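Local coordinates for solute-binding protein Csal_2479 (Chromohalobacter salexigens, PDB 4P1L) that binds D-glucuronate and probably serves as the solute-binding component of a TRAP transport system that carries it into the cytoplasm, at residues S316-T319 against D320-A324; G120-G123 against E124-D128; K60-N64 against A65-D69; Q70-A73 against I74-T77. All coordinates share one frame; numbering follows the deposited sequence. Where two conformers were deposited one is given.

Contact 1 (S316-T319 against D320-A324); sequences SLVT and DIQDA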
loop_
_atom_site.group_PDB
_atom_site.type_symbol
_atom_site.label_atom_id
_atom_site.label_comp_id
_atom_site.label_asym_id
_atom_site.label_seq_id
_atom_site.Cartn_x
_atom_site.Cartn_y
_atom_site.Cartn_z
ATOM N N SER A 316 -20.487 -8.497 3.372
ATOM C CA SER A 316 -21.179 -7.243 3.109
ATOM C C SER A 316 -20.217 -6.062 2.935
ATOM O O SER A 316 -20.541 -5.078 2.243
ATOM C CB SER A 316 -22.245 -6.978 4.190
ATOM O OG SER A 316 -21.664 -6.613 5.423
ATOM N N LEU A 317 -19.027 -6.158 3.523
ATOM C CA LEU A 317 -17.997 -5.180 3.263
ATOM C C LEU A 317 -17.506 -5.295 1.808
ATOM O O LEU A 317 -17.335 -4.283 1.132
ATOM C CB LEU A 317 -16.841 -5.357 4.250
ATOM C CG LEU A 317 -15.695 -4.357 4.189
ATOM C CD1 LEU A 317 -16.193 -2.910 4.214
ATOM C CD2 LEU A 317 -14.719 -4.633 5.356
ATOM N N VAL A 318 -17.307 -6.522 1.331
ATOM C CA VAL A 318 -16.937 -6.733 -0.069
ATOM C C VAL A 318 -18.002 -6.156 -1.021
ATOM O O VAL A 318 -17.686 -5.397 -1.941
ATOM C CB VAL A 318 -16.726 -8.223 -0.378
ATOM C CG1 VAL A 318 -16.399 -8.414 -1.857
ATOM C CG2 VAL A 318 -15.609 -8.826 0.513
ATOM N N THR A 319 -19.270 -6.505 -0.785
ATOM C CA THR A 319 -20.341 -6.065 -1.675
ATOM C C THR A 319 -20.625 -4.574 -1.537
ATOM O O THR A 319 -20.961 -3.923 -2.534
ATOM C CB THR A 319 -21.635 -6.907 -1.503
ATOM O OG1 THR A 319 -22.133 -6.758 -0.183
ATOM C CG2 THR A 319 -21.363 -8.360 -1.735
ATOM N N ASP A 320 -20.432 -4.002 -0.341
ATOM C CA ASP A 320 -20.655 -2.568 -0.182
ATOM C C ASP A 320 -19.614 -1.778 -1.001
ATOM O O ASP A 320 -19.942 -0.778 -1.642
ATOM C CB ASP A 320 -20.624 -2.131 1.282
ATOM C CG ASP A 320 -21.889 -2.547 2.071
ATOM O OD1 ASP A 320 -22.901 -2.953 1.457
ATOM O OD2 ASP A 320 -21.852 -2.458 3.319
ATOM N N ILE A 321 -18.362 -2.235 -0.993
ATOM C CA ILE A 321 -17.329 -1.567 -1.760
ATOM C C ILE A 321 -17.621 -1.695 -3.259
ATOM O O ILE A 321 -17.494 -0.729 -4.018
ATOM C CB ILE A 321 -15.938 -2.120 -1.411
ATOM C CG1 ILE A 321 -15.543 -1.653 -0.000
ATOM C CG2 ILE A 321 -14.903 -1.662 -2.456
ATOM C CD1 ILE A 321 -14.372 -2.445 0.612
ATOM N N GLN A 322 -18.002 -2.890 -3.701
ATOM C CA GLN A 322 -18.315 -3.095 -5.102
ATOM C C GLN A 322 -19.512 -2.228 -5.511
ATOM O O GLN A 322 -19.491 -1.577 -6.552
ATOM C CB GLN A 322 -18.642 -4.547 -5.383
ATOM C CG GLN A 322 -17.488 -5.523 -5.133
ATOM C CD GLN A 322 -17.940 -6.967 -5.276
ATOM O OE1 GLN A 322 -19.023 -7.347 -4.810
ATOM N NE2 GLN A 322 -17.123 -7.774 -5.934
ATOM N N ASP A 323 -20.544 -2.223 -4.682
ATOM C CA ASP A 323 -21.766 -1.509 -5.003
ATOM C C ASP A 323 -21.531 -0.001 -5.035
ATOM O O ASP A 323 -22.198 0.712 -5.783
ATOM C CB ASP A 323 -22.880 -1.859 -4.013
ATOM C CG ASP A 323 -23.395 -3.295 -4.183
ATOM O OD1 ASP A 323 -22.981 -3.984 -5.132
ATOM O OD2 ASP A 323 -24.221 -3.727 -3.356
ATOM N N ALA A 324 -20.544 0.481 -4.283
ATOM C CA ALA A 324 -20.325 1.921 -4.177
ATOM C C ALA A 324 -19.645 2.472 -5.431
ATOM O O ALA A 324 -19.386 3.676 -5.522
ATOM C CB ALA A 324 -19.481 2.258 -2.938
HETATM O O HOH W 1 -23.655 -4.634 -0.474
#

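Contact 2 (G120-G123 against E124-D128); sequences GEIG and ERFAD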
loop_
_atom_site.group_PDB
_atom_site.type_symbol
_atom_site.label_atom_id
_atom_site.label_comp_id
_atom_site.label_asym_id
_atom_site.label_seq_id
_atom_site.Cartn_x
_atom_site.Cartn_y
_atom_site.Cartn_z
ATOM N N GLY A 120 -15.194 7.949 3.374
ATOM C CA GLY A 120 -16.553 7.880 3.861
ATOM C C GLY A 120 -16.757 6.799 4.903
ATOM O O GLY A 120 -15.813 6.347 5.573
ATOM N N GLU A 121 -18.008 6.374 5.031
ATOM C CA GLU A 121 -18.393 5.453 6.097
ATOM C C GLU A 121 -17.676 4.115 6.013
ATOM O O GLU A 121 -17.317 3.540 7.031
ATOM C CB GLU A 121 -19.915 5.235 6.095
ATOM C CG GLU A 121 -20.393 4.286 7.174
ATOM C CD GLU A 121 -20.347 2.813 6.762
ATOM O OE1 GLU A 121 -20.573 2.489 5.566
ATOM O OE2 GLU A 121 -20.092 1.965 7.652
ATOM N N ILE A 122 -17.457 3.617 4.805
ATOM C CA ILE A 122 -16.765 2.346 4.640
ATOM C C ILE A 122 -15.337 2.452 5.219
ATOM O O ILE A 122 -14.867 1.540 5.905
ATOM C CB ILE A 122 -16.761 1.936 3.166
ATOM C CG1 ILE A 122 -18.159 1.516 2.736
ATOM C CG2 ILE A 122 -15.766 0.818 2.907
ATOM C CD1 ILE A 122 -18.283 1.253 1.240
ATOM N N GLY A 123 -14.660 3.571 4.981
ATOM C CA GLY A 123 -13.339 3.760 5.561
ATOM C C GLY A 123 -13.360 3.667 7.085
ATOM O O GLY A 123 -12.405 3.177 7.712
ATOM N N GLU A 124 -14.442 4.135 7.697
ATOM C CA GLU A 124 -14.548 4.100 9.157
ATOM C C GLU A 124 -14.603 2.665 9.666
ATOM O O GLU A 124 -14.093 2.366 10.741
ATOM C CB GLU A 124 -15.773 4.881 9.654
ATOM C CG GLU A 124 -15.591 6.390 9.692
ATOM C CD GLU A 124 -14.510 6.842 10.680
ATOM O OE1 GLU A 124 -14.338 6.208 11.746
ATOM O OE2 GLU A 124 -13.823 7.836 10.373
ATOM N N ARG A 125 -15.233 1.772 8.908
ATOM C CA ARG A 125 -15.270 0.369 9.310
ATOM C C ARG A 125 -13.837 -0.195 9.352
ATOM O O ARG A 125 -13.531 -1.067 10.160
ATOM C CB ARG A 125 -16.076 -0.465 8.326
ATOM C CG ARG A 125 -17.544 -0.239 8.378
ATOM C CD ARG A 125 -18.252 -1.189 7.429
ATOM N NE ARG A 125 -19.200 -0.486 6.571
ATOM C CZ ARG A 125 -19.926 -1.058 5.615
ATOM N NH1 ARG A 125 -19.828 -2.364 5.394
ATOM N NH2 ARG A 125 -20.752 -0.318 4.882
ATOM N N PHE A 126 -12.980 0.240 8.433
ATOM C CA PHE A 126 -11.577 -0.212 8.449
ATOM C C PHE A 126 -10.815 0.362 9.643
ATOM O O PHE A 126 -10.019 -0.340 10.294
ATOM C CB PHE A 126 -10.851 0.117 7.147
ATOM C CG PHE A 126 -11.294 -0.732 5.994
ATOM C CD1 PHE A 126 -10.904 -2.067 5.910
ATOM C CD2 PHE A 126 -12.110 -0.214 5.009
ATOM C CE1 PHE A 126 -11.319 -2.851 4.881
ATOM C CE2 PHE A 126 -12.541 -1.012 3.963
ATOM C CZ PHE A 126 -12.139 -2.328 3.888
ATOM N N ALA A 127 -11.063 1.633 9.937
ATOM C CA ALA A 127 -10.464 2.252 11.105
ATOM C C ALA A 127 -10.895 1.505 12.368
ATOM O O ALA A 127 -10.078 1.236 13.241
ATOM C CB ALA A 127 -10.862 3.727 11.205
ATOM N N ASP A 128 -12.181 1.171 12.460
ATOM C CA ASP A 128 -12.683 0.431 13.606
ATOM C C ASP A 128 -11.933 -0.893 13.758
ATOM O O ASP A 128 -11.574 -1.297 14.861
ATOM C CB ASP A 128 -14.185 0.162 13.456
ATOM C CG ASP A 128 -15.036 1.394 13.714
ATOM O OD1 ASP A 128 -14.520 2.417 14.205
ATOM O OD2 ASP A 128 -16.246 1.324 13.433
#

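Contact 3 (K60-N64 against A65-D69); sequences KVYHN and AVLGD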
loop_
_atom_site.group_PDB
_atom_site.type_symbol
_atom_site.label_atom_id
_atom_site.label_comp_id
_atom_site.label_asym_id
_atom_site.label_seq_id
_atom_site.Cartn_x
_atom_site.Cartn_y
_atom_site.Cartn_z
ATOM N N LYS A 60 9.344 12.352 15.279
ATOM C CA LYS A 60 10.504 12.230 14.424
ATOM C C LYS A 60 10.272 11.064 13.512
ATOM O O LYS A 60 9.972 9.962 13.977
ATOM C CB LYS A 60 11.772 12.006 15.252
ATOM C CG LYS A 60 13.062 12.215 14.460
ATOM C CD LYS A 60 14.308 12.147 15.357
ATOM C CE LYS A 60 14.417 13.330 16.337
ATOM N NZ LYS A 60 15.782 13.421 16.987
ATOM N N VAL A 61 10.402 11.292 12.208
ATOM C CA VAL A 61 10.163 10.216 11.237
ATOM C C VAL A 61 11.467 9.507 10.899
ATOM O O VAL A 61 12.469 10.144 10.583
ATOM C CB VAL A 61 9.509 10.728 9.929
ATOM C CG1 VAL A 61 9.179 9.546 9.011
ATOM C CG2 VAL A 61 8.272 11.547 10.251
ATOM N N TYR A 62 11.450 8.188 11.015
ATOM C CA TYR A 62 12.556 7.358 10.565
ATOM C C TYR A 62 12.181 6.743 9.216
ATOM O O TYR A 62 11.358 5.845 9.142
ATOM C CB TYR A 62 12.873 6.275 11.586
ATOM C CG TYR A 62 13.547 6.829 12.838
ATOM C CD1 TYR A 62 12.816 7.465 13.834
ATOM C CD2 TYR A 62 14.927 6.723 13.003
ATOM C CE1 TYR A 62 13.470 7.971 14.990
ATOM C CE2 TYR A 62 15.563 7.210 14.125
ATOM C CZ TYR A 62 14.839 7.829 15.116
ATOM O OH TYR A 62 15.508 8.321 16.222
ATOM N N HIS A 63 12.807 7.231 8.160
ATOM C CA HIS A 63 12.563 6.737 6.824
ATOM C C HIS A 63 13.435 5.523 6.492
ATOM O O HIS A 63 14.250 5.087 7.315
ATOM C CB HIS A 63 12.853 7.848 5.818
ATOM C CG HIS A 63 12.122 9.108 6.093
ATOM N ND1 HIS A 63 10.875 9.353 5.566
ATOM C CD2 HIS A 63 12.444 10.196 6.824
ATOM C CE1 HIS A 63 10.448 10.532 5.974
ATOM N NE2 HIS A 63 11.395 11.075 6.722
ATOM N N ASN A 64 13.236 4.990 5.285
ATOM C CA ASN A 64 14.034 3.883 4.769
ATOM C C ASN A 64 13.946 2.592 5.592
ATOM O O ASN A 64 14.847 1.750 5.522
ATOM C CB ASN A 64 15.513 4.294 4.673
ATOM C CG ASN A 64 15.760 5.418 3.679
ATOM O OD1 ASN A 64 16.390 6.446 4.012
ATOM N ND2 ASN A 64 15.283 5.236 2.458
ATOM N N ALA A 65 12.864 2.419 6.343
ATOM C CA ALA A 65 12.705 1.245 7.182
ATOM C C ALA A 65 13.889 1.049 8.135
ATOM O O ALA A 65 14.151 -0.066 8.571
ATOM C CB ALA A 65 12.504 -0.009 6.311
ATOM N N VAL A 66 14.594 2.133 8.448
ATOM C CA VAL A 66 15.677 2.115 9.432
ATOM C C VAL A 66 15.287 1.363 10.714
ATOM O O VAL A 66 16.109 0.683 11.322
ATOM C CB VAL A 66 16.069 3.554 9.800
ATOM C CG1 VAL A 66 16.923 3.581 11.057
ATOM C CG2 VAL A 66 16.817 4.205 8.637
ATOM N N LEU A 67 14.030 1.498 11.134
ATOM C CA LEU A 67 13.573 0.852 12.368
ATOM C C LEU A 67 12.901 -0.519 12.163
ATOM O O LEU A 67 12.311 -1.054 13.107
ATOM C CB LEU A 67 12.656 1.789 13.163
ATOM C CG LEU A 67 13.302 3.108 13.586
ATOM C CD1 LEU A 67 12.294 4.017 14.316
ATOM C CD2 LEU A 67 14.542 2.867 14.467
ATOM N N GLY A 68 13.000 -1.089 10.959
ATOM C CA GLY A 68 12.569 -2.466 10.706
ATOM C C GLY A 68 11.710 -2.628 9.465
ATOM O O GLY A 68 11.203 -1.634 8.944
ATOM N N ASP A 69 11.546 -3.857 8.949
ATOM C CA ASP A 69 10.687 -4.084 7.763
ATOM C C ASP A 69 9.243 -3.952 8.221
ATOM O O ASP A 69 8.967 -3.875 9.419
ATOM C CB ASP A 69 10.936 -5.457 7.074
ATOM C CG ASP A 69 10.053 -5.707 5.765
ATOM O OD1 ASP A 69 9.672 -4.772 4.991
ATOM O OD2 ASP A 69 9.746 -6.900 5.491
HETATM O O HOH W 2 11.914 3.245 9.844
#

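Contact 4 (Q70-A73 against I74-T77); sequences QPDA and IEQT. With BDP (beta-D-glucopyranuronic acid), chain C.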
loop_
_atom_site.group_PDB
_atom_site.type_symbol
_atom_site.label_atom_id
_atom_site.label_comp_id
_atom_site.label_asym_id
_atom_site.label_seq_id
_atom_site.Cartn_x
_atom_site.Cartn_y
_atom_site.Cartn_z
ATOM N N GLN A 70 8.339 -3.941 7.258
ATOM C CA GLN A 70 6.949 -3.556 7.504
ATOM C C GLN A 70 6.221 -4.404 8.550
ATOM O O GLN A 70 5.592 -3.842 9.470
ATOM C CB GLN A 70 6.158 -3.434 6.185
ATOM C CG GLN A 70 4.804 -2.714 6.365
ATOM C CD GLN A 70 4.387 -1.771 5.240
ATOM O OE1 GLN A 70 3.504 -0.923 5.438
ATOM N NE2 GLN A 70 4.988 -1.924 4.050
ATOM N N PRO A 71 6.280 -5.745 8.427
ATOM C CA PRO A 71 5.628 -6.586 9.448
ATOM C C PRO A 71 6.153 -6.333 10.855
ATOM O O PRO A 71 5.353 -6.228 11.776
ATOM C CB PRO A 71 5.941 -8.018 8.981
ATOM C CG PRO A 71 6.135 -7.876 7.484
ATOM C CD PRO A 71 6.855 -6.557 7.338
ATOM N N ASP A 72 7.464 -6.204 11.027
ATOM C CA ASP A 72 8.009 -5.979 12.353
ATOM C C ASP A 72 7.592 -4.610 12.891
ATOM O O ASP A 72 7.314 -4.470 14.069
ATOM C CB ASP A 72 9.537 -6.093 12.347
ATOM C CG ASP A 72 10.012 -7.492 11.974
ATOM O OD1 ASP A 72 9.372 -8.477 12.425
ATOM O OD2 ASP A 72 11.005 -7.599 11.210
ATOM N N ALA A 73 7.540 -3.610 12.018
ATOM C CA ALA A 73 7.120 -2.253 12.432
ATOM C C ALA A 73 5.654 -2.206 12.843
ATOM O O ALA A 73 5.293 -1.489 13.793
ATOM C CB ALA A 73 7.383 -1.249 11.308
ATOM N N ILE A 74 4.804 -2.951 12.137
ATOM C CA ILE A 74 3.400 -3.017 12.512
ATOM C C ILE A 74 3.315 -3.558 13.932
ATOM O O ILE A 74 2.615 -2.996 14.766
ATOM C CB ILE A 74 2.573 -3.887 11.566
ATOM C CG1 ILE A 74 2.374 -3.170 10.238
ATOM C CG2 ILE A 74 1.215 -4.201 12.180
ATOM C CD1 ILE A 74 1.745 -4.059 9.149
ATOM N N GLU A 75 4.064 -4.623 14.206
ATOM C CA GLU A 75 4.099 -5.220 15.533
ATOM C C GLU A 75 4.552 -4.231 16.608
ATOM O O GLU A 75 3.930 -4.126 17.653
ATOM C CB GLU A 75 5.030 -6.432 15.522
ATOM C CG GLU A 75 5.109 -7.186 16.835
ATOM C CD GLU A 75 5.821 -8.542 16.688
ATOM O OE1 GLU A 75 6.709 -8.676 15.802
ATOM O OE2 GLU A 75 5.482 -9.480 17.449
ATOM N N GLN A 76 5.637 -3.510 16.339
ATOM C CA GLN A 76 6.173 -2.548 17.280
ATOM C C GLN A 76 5.192 -1.411 17.525
ATOM O O GLN A 76 5.163 -0.857 18.608
ATOM C CB GLN A 76 7.479 -1.945 16.762
ATOM C CG GLN A 76 8.667 -2.875 16.699
ATOM C CD GLN A 76 9.886 -2.155 16.149
ATOM O OE1 GLN A 76 10.443 -1.260 16.799
ATOM N NE2 GLN A 76 10.281 -2.508 14.931
ATOM N N THR A 77 4.405 -1.051 16.508
ATOM C CA THR A 77 3.434 0.035 16.679
ATOM C C THR A 77 2.218 -0.424 17.489
ATOM O O THR A 77 1.705 0.312 18.344
ATOM C CB THR A 77 3.001 0.624 15.312
ATOM O OG1 THR A 77 4.159 1.014 14.575
ATOM C CG2 THR A 77 2.132 1.858 15.529
HETATM C C1 BDP C . 4.736 0.096 -1.924
HETATM C C2 BDP C . 4.167 0.436 -0.555
HETATM C C3 BDP C . 5.141 0.042 0.489
HETATM C C4 BDP C . 5.378 -1.429 0.352
HETATM C C5 BDP C . 5.906 -1.774 -1.065
HETATM C C6 BDP C . 6.123 -3.272 -1.272
HETATM O O2 BDP C . 3.978 1.841 -0.538
HETATM O O3 BDP C . 4.451 0.266 1.827
HETATM O O4 BDP C . 6.323 -1.877 1.340
HETATM O O5 BDP C . 4.995 -1.315 -2.015
HETATM O O6A BDP C . 5.902 -3.723 -2.443
HETATM O O1 BDP C . 3.811 0.416 -2.905
HETATM O O6B BDP C . 6.574 -3.967 -0.338
#

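Contact 1 (S316-T319 against D320-A324)
Successive turns of one helix meet here, Leu317 to Thr319 against Asp320 to Asp323, in the short helix 315-323 that nearly ends the chain. Its backbone repeat is regular: Gln322 N donates to Val318 O at 3.1 Å and Asp323 N to Thr319 O at 2.8 Å. Three strips of side chain run along this frame. On the buried strip the tips of two branched aliphatic residues meet, Leu317 CD1 lying 4.1 Å from Ile321 CD1, and such shapes suit a face pressed against other apolar residues. Beside it the buried Val318 pairs with Gln322, which is partly exposed. They lie side by side and point the same way, so that Val318 CG1 sits 4.0 Å from Gln322 CD, while Gln322 CG lies 3.2 Å from Val318 O. Cutting Gln322 back to an alanine would remove the CG and amide that flank Val318 CG1 and the Thr319 methyl, and is likely to leave both less covered. The third strip is polar and centred on a water. Thr319 OG1, set between its backbone N and carbonyl carbon (chi1 62°), donates to the water at 2.6 Å; the water in turn donates to Asp320 OD1 at 2.7 Å and to Asp323 OD2 at 3.1 Å, a shared donor that probably eases the placing of two acidic side chains on one side of the helix. The other oxygen of Asp320, OD2, forms a salt bridge with Arg125 of helix 121-132. Leu317 and Ile321 pack on that same helix through Ile122, and Ile321 also touches Ile117 of helix 111-118.

Contact 2 (G120-G123 against E124-D128)
Ala127 N donates to Gly123 O at 3.0 Å, nearly straight and in the carbonyl plane, whereas the earlier bonds of this first turn of helix 121-132, such as Arg125 N to Glu121 O, are weak. Gly120 stands at the N-cap position. The side chains meet at spacings of three and four residues. Glu121 leaves the backbone with CG anti to N (chi1 180°) and then bends at chi2, which swings its carboxylate across to the edge of the Arg125 guanidinium, the two planes 30° apart. The arginine takes it side-on with two nitrogens, one to each oxygen: NE meets OE2 of Glu121 at 2.8 Å, and NH2 meets OE1 of Glu121 at 2.9 Å. The second bond is the straighter, with OE1 using its syn lone pair and lying in the guanidinium plane; OE2 stands 20° out of that plane. Ile122 CG1 comes over one face of the guanidinium, 3.8 Å from Arg125 NH2. On the inner side Ile122 CG2 rests 3.9 Å from Phe126 CE2, the two side chains running in the same direction, and Gly123 CA lies at the edge of the phenyl ring. A leucine in place of Arg125 would probably leave the Glu121 carboxylate without its charged mate and free to turn. With Asp320 as its second partner, this one cation lies between two carboxylates, which would be expected to favour their ionised state.

Contact 3 (K60-N64 against A65-D69)
A single water bridges Tyr62 and Leu67, donating to Tyr62 O at 2.7 Å and accepting from Leu67 N at 3.0 Å. It spans the open end of a type I' beta turn from His63 to Val66, which overlaps a type I turn from Ala65 to Gly68; together they carry the chain from edge strand 59-62 toward helix 70-78. Each turn is closed by a backbone bond: Val66 N to His63 O at 3.2 Å, with the donor above the carbonyl plane, and Gly68 N to Ala65 O at 2.8 Å. The first turn puts both of its central residues, Asn64 and Ala65, in the left-handed region; asparagine tolerates this well, and alanine has no branch at CB to worsen the strain. Gly68 has a phi of 133°, where any side chain would be jammed against the preceding carbonyl, so glycine is called for. His63 turns away from the turn, and its ring nitrogens bond to Glu43 and Asn30, close to the sugar-binding His32. Folding back brings two larger side chains together. Leu67 lays its CD1 methyl over one face of the Tyr62 ring, an aliphatic tip on a flat aromatic surface. The leucine gets there with CG anti to its carbonyl carbon (chi1 -60°), pointing at the tyrosine. The methyl lies nearest the root of the ring, not its hydroxyl end: Leu67 CD1 is 3.4 Å from Tyr62 CG and 3.6 Å from Tyr62 CB.

Contact 4 (Q70-A73 against I74-T77)
Gln70 and Ile74 meet on the buried side of helix 70-78, whose first turn points a side chain into the D-glucuronate pocket between the lobes of this periplasmic binding protein. Here the packing is close: Ile74 CG1 lies 3.4 Å from Gln70 O, and Gln70, Ala73, Ile74 and Thr77 all rest on Phe87 of strand 84-88. The small alanine is consistent with a close approach of helix and strand, and the branched isoleucine packs beside it. With CG anti to N (chi1 -166°) and a bend at chi2, Gln70 brings its amide to the sugar, where NE2 donates to O3 of the ligand at 3.2 Å, nearly straight (167°), and lies 3.0 Å from ligand O4. Its OE1 accepts from Asn88 N, which fixes which way the amide faces. The solvent side is looser. Pro71, which suits a first helical turn because it needs no N-H there, is exposed, as are Asp72 and Glu75, whose like-charged OD1 and OE1 stand 4.3 Å apart. Back on the buried face, Ala73 O takes two donors from Thr77 on opposite faces of the carbonyl plane, the hydroxyl OG1 and the backbone N, each at 2.9 Å.

Overall arrangement
The four contacts form two neighbouring pairs. Contacts 1 and 2 join helix 315-323 to helix 121-132 through a salt bridge and apolar packing such as Leu317 on Phe126. Contacts 3 and 4 follow one another along the chain, with Leu67 O probably accepting a hydrogen bond from Gln76 NE2; contacts 1 and 3 lie on opposite sides of the chain's centre, their own centres about 35 Å apart. Contact 3 is a surface turn, held by backbone bonds, a water and one leucine-on-tyrosine contact, whereas the three helical contacts each set buried side chains against charged ones outside, the buried face of contact 4 including a polar, ligand-binding glutamine. Contact 1 lies away from the site.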